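Local coordinates for TCP pilus virulence regulatory protein (Vibrio cholerae serotype O1, PDB 5SUW) that probably switches on virulence genes, such as those for the toxin-coregulated pilus, as a DNA-binding transcription regulator of the AraC family, at residues 11-16 against 76-81; 30-35 against 58-63; 115-120 against 153-158. All coordinates share one frame; numbering follows the deposited sequence.

Contact 1: residues 11-16 against 76-81; sequences VYRMSK and DENINV. With 70G (3-[(1R)-8-methyl-1,2,3,4-tetrahydronaphthalen-1-yl]propanoic acid), chain B.
M14 reaches V81 because its CG stands trans to the backbone N (chi1 -178°) and the chain then runs out extended, setting SD 4.0 Å from V81 CG2. The valine is turned so that its two methyls serve different neighbours: with chi1 at -170°, CG2 takes the methionine while CG1 lies 3.9 Å from C15 of the bound tetrahydronaphthalene acid, 70G. A flexible thioether and a compact branched residue suit this apolar face, which I79 and Y12 share. The phenol ring of Y12 lays one face over the ligand, whose methyl C01 sits above the ring centre, 3.6 Å from Y12 CZ; Y12 OH is hydrogen-bonded to the hydroxyl of Y266 in helix 263-270.

Antiparallel pairing holds these side chains in line. Y12 and V81 form a hydrogen-bonded pair, Y12 N to V81 O being 2.8 Å and nearly straight (168°), with the return bond from V81 N to Y12 O just as short. M14 and I79 pair likewise, although the bond from M14 N to I79 O is bent and weak. Past this pair the regular bonding stops, though the backbones stay close, and a water donates to M14 O and to E77 O.

On the other face R13 and N80, polar residues fit for an exposed surface, make a non-hydrogen-bonded pair. At the far end the K16 chain runs beside the poorly ordered D76, NZ and OD2 3.9 Å apart in a long salt bridge. The whole is the pairing of an outermost sheet strand with its neighbour in a cupin-like domain, its apolar face helping to line the ligand pocket.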
# COMPACT_ATOMS: atom_id res chain seq x y z
N VAL A 11 7.51 -10.76 4.80
CA VAL A 11 7.88 -10.58 6.20
C VAL A 11 9.28 -9.99 6.25
O VAL A 11 10.24 -10.60 5.75
CB VAL A 11 7.83 -11.91 6.98
CG1 VAL A 11 8.28 -11.68 8.41
CG2 VAL A 11 6.43 -12.46 6.97
N TYR A 12 9.41 -8.83 6.89
CA TYR A 12 10.67 -8.12 7.02
C TYR A 12 11.16 -8.16 8.47
O TYR A 12 10.39 -7.94 9.40
CB TYR A 12 10.52 -6.67 6.59
CG TYR A 12 9.93 -6.51 5.21
CD1 TYR A 12 8.57 -6.41 5.03
CD2 TYR A 12 10.74 -6.47 4.09
CE1 TYR A 12 8.02 -6.27 3.78
CE2 TYR A 12 10.21 -6.31 2.83
CZ TYR A 12 8.86 -6.22 2.67
OH TYR A 12 8.32 -6.07 1.41
N ARG A 13 12.45 -8.44 8.64
CA ARG A 13 13.08 -8.45 9.95
C ARG A 13 13.57 -7.05 10.30
O ARG A 13 13.95 -6.26 9.42
CB ARG A 13 14.23 -9.46 9.99
CG ARG A 13 14.69 -9.93 11.38
CD ARG A 13 16.19 -10.17 11.36
NE ARG A 13 16.69 -11.01 12.45
CZ ARG A 13 17.96 -11.40 12.56
NH1 ARG A 13 18.85 -11.01 11.66
NH2 ARG A 13 18.35 -12.18 13.57
N MET A 14 13.57 -6.74 11.59
CA MET A 14 13.82 -5.38 12.06
C MET A 14 14.51 -5.45 13.41
O MET A 14 13.90 -5.88 14.40
CB MET A 14 12.50 -4.61 12.14
CG MET A 14 12.59 -3.16 12.55
SD MET A 14 11.06 -2.37 12.01
CE MET A 14 11.29 -0.72 12.63
N SER A 15 15.78 -5.05 13.45
CA SER A 15 16.57 -5.17 14.67
C SER A 15 16.34 -3.95 15.56
O SER A 15 15.65 -3.00 15.19
CB SER A 15 18.04 -5.34 14.32
OG SER A 15 18.37 -4.52 13.20
N LYS A 16 16.96 -3.97 16.75
CA LYS A 16 16.68 -2.96 17.76
C LYS A 16 17.00 -1.55 17.26
O LYS A 16 18.08 -1.29 16.72
CB LYS A 16 17.45 -3.26 19.05
CG LYS A 16 18.98 -3.33 18.92
CD LYS A 16 19.63 -3.61 20.29
CE LYS A 16 21.16 -3.70 20.20
NZ LYS A 16 21.84 -3.47 21.51
N ASP A 76 14.34 -4.64 21.93
CA ASP A 76 15.66 -5.19 21.65
C ASP A 76 15.53 -6.52 20.92
O ASP A 76 16.19 -6.74 19.89
CB ASP A 76 16.48 -5.33 22.94
CG ASP A 76 17.98 -5.57 22.68
OD1 ASP A 76 18.34 -6.24 21.68
OD2 ASP A 76 18.79 -5.04 23.46
N GLU A 77 14.67 -7.40 21.42
CA GLU A 77 14.27 -8.58 20.66
C GLU A 77 13.85 -8.17 19.25
O GLU A 77 13.09 -7.22 19.06
CB GLU A 77 13.11 -9.30 21.35
CG GLU A 77 13.24 -9.43 22.87
CD GLU A 77 12.79 -8.20 23.63
OE1 GLU A 77 13.32 -7.96 24.74
OE2 GLU A 77 11.90 -7.47 23.14
N ASN A 78 14.38 -8.88 18.25
CA ASN A 78 14.08 -8.52 16.88
C ASN A 78 12.59 -8.63 16.61
O ASN A 78 11.85 -9.35 17.28
CB ASN A 78 14.87 -9.39 15.91
CG ASN A 78 16.36 -9.28 16.12
OD1 ASN A 78 16.83 -8.31 16.72
ND2 ASN A 78 17.11 -10.26 15.64
N ILE A 79 12.15 -7.87 15.61
CA ILE A 79 10.74 -7.73 15.29
C ILE A 79 10.56 -8.12 13.83
O ILE A 79 11.32 -7.68 12.96
CB ILE A 79 10.25 -6.28 15.52
CG1 ILE A 79 10.13 -5.97 17.02
CG2 ILE A 79 8.94 -6.02 14.81
CD1 ILE A 79 9.77 -4.51 17.29
N ASN A 80 9.56 -8.94 13.56
CA ASN A 80 9.16 -9.23 12.19
C ASN A 80 7.92 -8.41 11.85
O ASN A 80 6.90 -8.49 12.55
CB ASN A 80 8.89 -10.72 12.00
CG ASN A 80 10.15 -11.53 12.08
OD1 ASN A 80 10.26 -12.43 12.90
ND2 ASN A 80 11.12 -11.19 11.24
N VAL A 81 8.01 -7.62 10.78
CA VAL A 81 6.88 -6.90 10.22
C VAL A 81 6.31 -7.71 9.06
O VAL A 81 7.05 -8.06 8.12
CB VAL A 81 7.29 -5.49 9.75
CG1 VAL A 81 6.05 -4.68 9.40
CG2 VAL A 81 8.13 -4.83 10.81
C10 70G B . 6.81 -2.79 0.67
C11 70G B . 5.69 -2.95 -0.37
C14 70G B . 6.61 -1.83 6.60
C15 70G B . 7.82 -2.38 6.87
C01 70G B . 9.47 -2.70 3.38
C02 70G B . 8.42 -2.38 4.50
C03 70G B . 7.16 -1.81 4.22
C04 70G B . 6.26 -1.53 5.27
C05 70G B . 4.86 -0.90 5.05
C06 70G B . 4.50 -0.59 3.59
C07 70G B . 5.77 -0.40 2.68
C08 70G B . 6.79 -1.47 2.78
C09 70G B . 6.25 -2.67 2.07
O12 70G B . 5.66 -2.18 -1.43
O13 70G B . 4.84 -3.77 -0.23
C16 70G B . 8.75 -2.67 5.81
O HOH W 1 13.65 -5.25 17.24

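Contact 2: residues 30-35 against 58-63; sequences YKMFWI and IILLKK. With 70G (3-[(1R)-8-methyl-1,2,3,4-tetrahydronaphthalen-1-yl]propanoic acid), chain B.
F33 is the main projection of this contact, a flat ring slotted between I59 and the ligand 70G. I59 CB stands over one face, displaced toward the rim, and its branches embrace that side: CG2 comes 3.6 Å from F33 CZ, and CD1 touches CE2. The opposite face receives 70G C05, 3.7 Å from F33 CD1, while L61 CD1 closes the ring's edge in its plane, 3.7 Å from F33 CE1. F33 CG lies between the backbone N and carbonyl carbon (chi1 67°), which swings the ring over its cross-strand partner; a beta-branched isoleucine offers the broad knobbly surface that such a ring can settle on.

The other side of the two strands has its own fits. I58 CD1 presses against the base of the indole, 3.5 Å from W34 CB, the two side chains running alongside. M32 bends at its last torsion (chi3 65°), bringing CE to L60 CD2 at 3.9 Å. Where the strands end, the Y30 ring serves as a floor: K63 CB rests over its centre in a CH-pi contact, 3.6 Å from the centroid, before the lysine stretches off to salt bridges with D88 and E172. K31 points its amine at the 70G carboxylate, though the modelled distance is too short to trust in detail.

F33 with I59 and K31 with L61 are antiparallel hydrogen-bonded pairs, the bond from K31 N to L61 O being weak. Strand 31-35 is flanked on its far side by strand 79-86; the face of F33 and L61 meets the ligand, whereas W34 and I58 lie under helix 121-131, and M32 and L60 under helix 141-159.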
# COMPACT_ATOMS: atom_id res chain seq x y z
N TYR A 30 -4.41 -2.17 -1.95
CA TYR A 30 -4.64 -2.14 -0.51
C TYR A 30 -3.61 -2.99 0.21
O TYR A 30 -3.30 -4.11 -0.20
CB TYR A 30 -6.06 -2.61 -0.17
CG TYR A 30 -7.10 -1.65 -0.68
CD1 TYR A 30 -7.43 -0.51 0.05
CD2 TYR A 30 -7.70 -1.84 -1.92
CE1 TYR A 30 -8.37 0.39 -0.42
CE2 TYR A 30 -8.65 -0.94 -2.40
CZ TYR A 30 -8.97 0.18 -1.64
OH TYR A 30 -9.90 1.08 -2.10
N LYS A 31 -3.03 -2.42 1.26
CA LYS A 31 -1.99 -3.06 2.04
C LYS A 31 -2.31 -2.96 3.51
O LYS A 31 -2.89 -1.97 3.96
CB LYS A 31 -0.62 -2.42 1.77
CG LYS A 31 -0.18 -2.61 0.36
CD LYS A 31 1.26 -2.25 0.13
CE LYS A 31 1.59 -2.52 -1.32
NZ LYS A 31 3.05 -2.63 -1.46
N MET A 32 -1.92 -3.98 4.27
CA MET A 32 -1.97 -3.89 5.72
C MET A 32 -0.71 -4.49 6.32
O MET A 32 -0.09 -5.38 5.72
CB MET A 32 -3.22 -4.56 6.31
CG MET A 32 -3.56 -5.93 5.83
SD MET A 32 -5.30 -6.24 6.23
CE MET A 32 -6.03 -5.01 5.17
N PHE A 33 -0.30 -3.97 7.48
CA PHE A 33 0.89 -4.51 8.12
C PHE A 33 0.76 -4.45 9.64
O PHE A 33 -0.01 -3.66 10.20
CB PHE A 33 2.17 -3.82 7.64
CG PHE A 33 2.32 -2.36 8.03
CD1 PHE A 33 1.92 -1.35 7.17
CD2 PHE A 33 2.95 -2.01 9.22
CE1 PHE A 33 2.09 -0.00 7.51
CE2 PHE A 33 3.12 -0.67 9.56
CZ PHE A 33 2.71 0.33 8.70
N TRP A 34 1.50 -5.34 10.29
CA TRP A 34 1.59 -5.37 11.73
C TRP A 34 2.93 -5.98 12.10
O TRP A 34 3.55 -6.72 11.31
CB TRP A 34 0.44 -6.17 12.36
CG TRP A 34 0.50 -7.61 12.00
CD1 TRP A 34 1.02 -8.62 12.75
CD2 TRP A 34 0.06 -8.20 10.77
NE1 TRP A 34 0.92 -9.82 12.07
CE2 TRP A 34 0.33 -9.59 10.86
CE3 TRP A 34 -0.56 -7.70 9.62
CZ2 TRP A 34 0.00 -10.47 9.84
CZ3 TRP A 34 -0.88 -8.57 8.62
CH2 TRP A 34 -0.60 -9.95 8.73
N ILE A 35 3.39 -5.65 13.30
CA ILE A 35 4.55 -6.28 13.90
C ILE A 35 4.09 -7.50 14.68
O ILE A 35 2.94 -7.58 15.14
CB ILE A 35 5.34 -5.31 14.79
CG1 ILE A 35 4.62 -5.14 16.15
CG2 ILE A 35 5.50 -3.95 14.08
CD1 ILE A 35 5.21 -4.01 17.00
N ILE A 58 -3.04 -3.32 13.79
CA ILE A 58 -3.06 -3.54 12.36
C ILE A 58 -3.12 -2.18 11.68
O ILE A 58 -4.04 -1.39 11.94
CB ILE A 58 -4.25 -4.42 11.93
CG1 ILE A 58 -4.18 -5.79 12.62
CG2 ILE A 58 -4.21 -4.67 10.44
CD1 ILE A 58 -3.04 -6.65 12.14
N ILE A 59 -2.15 -1.89 10.82
CA ILE A 59 -2.10 -0.62 10.11
C ILE A 59 -2.48 -0.87 8.65
O ILE A 59 -1.96 -1.79 8.01
CB ILE A 59 -0.74 0.07 10.24
CG1 ILE A 59 -0.56 0.47 11.71
CG2 ILE A 59 -0.69 1.34 9.39
CD1 ILE A 59 0.83 0.37 12.18
N LEU A 60 -3.42 -0.07 8.17
CA LEU A 60 -4.02 -0.19 6.85
C LEU A 60 -3.60 1.00 6.00
O LEU A 60 -3.68 2.15 6.45
CB LEU A 60 -5.55 -0.27 6.96
CG LEU A 60 -6.08 -1.47 7.77
CD1 LEU A 60 -6.16 -1.26 9.30
CD2 LEU A 60 -7.41 -1.96 7.20
N LEU A 61 -3.13 0.74 4.79
CA LEU A 61 -2.74 1.78 3.85
C LEU A 61 -3.72 1.75 2.69
O LEU A 61 -3.92 0.70 2.06
CB LEU A 61 -1.31 1.60 3.36
CG LEU A 61 -0.33 1.49 4.53
CD1 LEU A 61 1.09 1.06 4.11
CD2 LEU A 61 -0.32 2.81 5.31
N LYS A 62 -4.34 2.89 2.41
CA LYS A 62 -5.37 2.96 1.39
C LYS A 62 -4.76 2.96 -0.01
O LYS A 62 -3.74 3.60 -0.26
CB LYS A 62 -6.22 4.20 1.61
CG LYS A 62 -7.24 4.39 0.54
CD LYS A 62 -7.29 5.84 0.19
CE LYS A 62 -8.06 6.55 1.24
NZ LYS A 62 -9.45 6.04 1.15
N LYS A 63 -5.40 2.22 -0.91
CA LYS A 63 -4.97 2.23 -2.31
C LYS A 63 -4.99 3.65 -2.87
O LYS A 63 -5.92 4.42 -2.63
CB LYS A 63 -5.88 1.32 -3.13
CG LYS A 63 -5.41 1.13 -4.58
CD LYS A 63 -6.41 0.28 -5.37
CE LYS A 63 -5.91 0.05 -6.79
NZ LYS A 63 -6.95 -0.57 -7.64
C10 70G B . 6.81 -2.79 0.67
C11 70G B . 5.69 -2.95 -0.37
C14 70G B . 6.61 -1.83 6.60
C15 70G B . 7.82 -2.38 6.87
C01 70G B . 9.47 -2.70 3.38
C02 70G B . 8.42 -2.38 4.50
C03 70G B . 7.16 -1.81 4.22
C04 70G B . 6.26 -1.53 5.27
C05 70G B . 4.86 -0.90 5.05
C06 70G B . 4.50 -0.59 3.59
C07 70G B . 5.77 -0.40 2.68
C08 70G B . 6.79 -1.47 2.78
C09 70G B . 6.25 -2.67 2.07
O12 70G B . 5.66 -2.18 -1.43
O13 70G B . 4.84 -3.77 -0.23
C16 70G B . 8.75 -2.67 5.81

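Contact 3: residues 115-120 against 153-158; sequences LLWNCE and SKVEKK. With MES (2-(N-morpholino)-ethanesulfonic acid), chain C.
V155 and L115 make the tight centre of this contact, V155 CG1 lying 3.5 Å from L115 CD2. The other valine methyl, CG2, turns to W117 and sits 3.8 Å from CE3, so one short branched residue on the helix fills the angle between two larger strand side chains. The indole stands out from the strand with CG trans to the backbone N (chi1 -177°), and this carries its six-membered ring up to the helix. There K154 CB lies over one face in a CH-pi contact, 4.3 Å from the ring centroid, and CZ3 also meets the carbonyl oxygen of K154. F151, one turn earlier on the helix, meets the tryptophan edge-to-face.

Toward solvent the packing gives way to long, charged chains. K158 runs out fully extended, and its NZ donates to L116 O at 2.9 Å, approaching from above the carbonyl plane rather than within it. The same amine gives a second bond to a sulfonate oxygen of MES, O3S, also at 2.9 Å. N118 grips that buffer molecule twice, through its backbone N to O3S (3.0 Å) and through ND2 to O1S, both nearly straight. Lysine and asparagine thus form a small anion site, and MES C8 covers the indole face opposite K154; the molecule probably comes from the crystallisation liquor, so no natural role follows. K154 NZ, by contrast, trails away from the strand.

This is a helix laid across a sheet: residues 153-158 of helix 141-159 run at 113° to residues 115-118 of the outermost strand, packing on it through aliphatic and aromatic side chains, both elements being part of the cupin-like N-terminal region.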
# COMPACT_ATOMS: atom_id res chain seq x y z
N LEU A 115 -4.88 3.94 8.45
CA LEU A 115 -5.82 3.64 9.52
C LEU A 115 -5.21 2.60 10.45
O LEU A 115 -4.35 1.82 10.05
CB LEU A 115 -7.16 3.14 8.95
CG LEU A 115 -7.93 4.17 8.11
CD1 LEU A 115 -7.33 4.35 6.71
CD2 LEU A 115 -9.40 3.84 7.99
N LEU A 116 -5.64 2.63 11.72
CA LEU A 116 -5.11 1.76 12.75
C LEU A 116 -6.25 0.95 13.35
O LEU A 116 -7.31 1.51 13.65
CB LEU A 116 -4.38 2.57 13.83
CG LEU A 116 -3.61 1.86 14.97
CD1 LEU A 116 -2.72 2.86 15.68
CD2 LEU A 116 -4.50 1.18 16.00
N TRP A 117 -6.04 -0.35 13.53
CA TRP A 117 -7.03 -1.20 14.18
C TRP A 117 -6.34 -2.05 15.25
O TRP A 117 -5.40 -2.77 14.94
CB TRP A 117 -7.76 -2.10 13.19
CG TRP A 117 -8.83 -2.91 13.87
CD1 TRP A 117 -8.72 -4.19 14.33
CD2 TRP A 117 -10.16 -2.47 14.23
NE1 TRP A 117 -9.90 -4.59 14.93
CE2 TRP A 117 -10.80 -3.55 14.88
CE3 TRP A 117 -10.87 -1.28 14.04
CZ2 TRP A 117 -12.11 -3.48 15.35
CZ3 TRP A 117 -12.18 -1.20 14.51
CH2 TRP A 117 -12.78 -2.30 15.15
N ASN A 118 -6.82 -1.95 16.49
CA ASN A 118 -6.41 -2.85 17.57
C ASN A 118 -7.36 -4.04 17.55
O ASN A 118 -8.54 -3.89 17.89
CB ASN A 118 -6.42 -2.15 18.93
CG ASN A 118 -5.59 -0.89 18.94
OD1 ASN A 118 -4.37 -0.95 18.79
ND2 ASN A 118 -6.24 0.25 19.13
N CYS A 119 -6.87 -5.20 17.15
CA CYS A 119 -7.76 -6.35 16.99
C CYS A 119 -7.48 -7.40 18.05
O CYS A 119 -6.55 -7.29 18.85
CB CYS A 119 -7.64 -6.95 15.60
SG CYS A 119 -5.97 -7.27 15.13
N GLU A 120 -8.32 -8.43 18.06
CA GLU A 120 -8.13 -9.54 18.98
C GLU A 120 -7.27 -10.63 18.34
O GLU A 120 -6.85 -10.54 17.18
CB GLU A 120 -9.47 -10.11 19.43
CG GLU A 120 -10.60 -9.09 19.50
CD GLU A 120 -11.95 -9.74 19.55
OE1 GLU A 120 -12.82 -9.27 20.31
OE2 GLU A 120 -12.15 -10.75 18.83
N SER A 153 -15.12 -2.94 7.00
CA SER A 153 -16.27 -2.15 7.44
C SER A 153 -16.15 -1.75 8.92
O SER A 153 -16.59 -0.66 9.29
CB SER A 153 -17.57 -2.89 7.17
OG SER A 153 -17.60 -4.15 7.81
N LYS A 154 -15.55 -2.60 9.77
CA LYS A 154 -15.24 -2.21 11.15
C LYS A 154 -14.30 -1.00 11.19
O LYS A 154 -14.50 -0.08 11.99
CB LYS A 154 -14.61 -3.37 11.91
CG LYS A 154 -15.59 -4.25 12.63
CD LYS A 154 -14.93 -5.49 13.21
CE LYS A 154 -15.96 -6.31 13.99
NZ LYS A 154 -15.46 -7.64 14.44
N VAL A 155 -13.26 -1.01 10.36
CA VAL A 155 -12.29 0.07 10.37
C VAL A 155 -12.89 1.34 9.78
O VAL A 155 -12.61 2.44 10.26
CB VAL A 155 -11.02 -0.37 9.61
CG1 VAL A 155 -10.00 0.75 9.58
CG2 VAL A 155 -10.45 -1.63 10.24
N GLU A 156 -13.70 1.21 8.73
CA GLU A 156 -14.36 2.39 8.17
C GLU A 156 -15.32 3.01 9.18
O GLU A 156 -15.43 4.24 9.27
CB GLU A 156 -15.12 2.04 6.89
CG GLU A 156 -14.23 1.92 5.64
CD GLU A 156 -15.04 1.71 4.35
OE1 GLU A 156 -16.25 1.40 4.43
OE2 GLU A 156 -14.46 1.87 3.26
N LYS A 157 -16.04 2.17 9.93
CA LYS A 157 -16.92 2.67 10.98
C LYS A 157 -16.12 3.46 12.01
O LYS A 157 -16.53 4.55 12.43
CB LYS A 157 -17.65 1.50 11.64
CG LYS A 157 -18.93 1.85 12.40
CD LYS A 157 -19.36 0.74 13.37
CE LYS A 157 -19.63 -0.57 12.66
NZ LYS A 157 -20.23 -1.59 13.57
N LYS A 158 -14.96 2.93 12.42
CA LYS A 158 -14.18 3.56 13.48
C LYS A 158 -13.75 4.98 13.10
O LYS A 158 -13.87 5.91 13.90
CB LYS A 158 -12.95 2.71 13.80
CG LYS A 158 -11.94 3.43 14.70
CD LYS A 158 -10.69 2.61 14.95
CE LYS A 158 -9.65 3.44 15.69
NZ LYS A 158 -8.44 2.68 16.07
O1 MES C . -13.99 -4.12 19.51
C2 MES C . -13.56 -4.22 20.87
C3 MES C . -12.34 -3.32 21.15
N4 MES C . -11.49 -3.11 20.01
C5 MES C . -11.56 -4.11 18.97
C6 MES C . -12.99 -4.59 18.60
C7 MES C . -11.76 -1.74 19.41
C8 MES C . -10.93 -1.57 18.12
S MES C . -9.87 -0.09 18.26
O1S MES C . -9.07 -0.10 19.54
O2S MES C . -10.73 1.15 18.42
O3S MES C . -8.93 0.04 17.08

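All three contacts reach one five-stranded antiparallel sheet, contact 3 by way of its outermost strand 114-118. Contacts 1 and 2, with centres about 17 Å apart, are joined where strands 79-86 and 31-35 run side by side: I79 CG2 meets I35 CB at 3.7 Å, and both contacts touch 70G, whose carboxylate is also hydrogen-bonded by K230. Contacts 2 and 3, about 11 Å apart between centres, share the next seam, with probable hydrogen bonds from I58 N to W117 O (2.7 Å) and L60 N to L115 O (2.8 Å). Contact 3 stays off the pocket: the L115 side chain is about 13 Å from 70G, and contacts 1 and 3 do not touch.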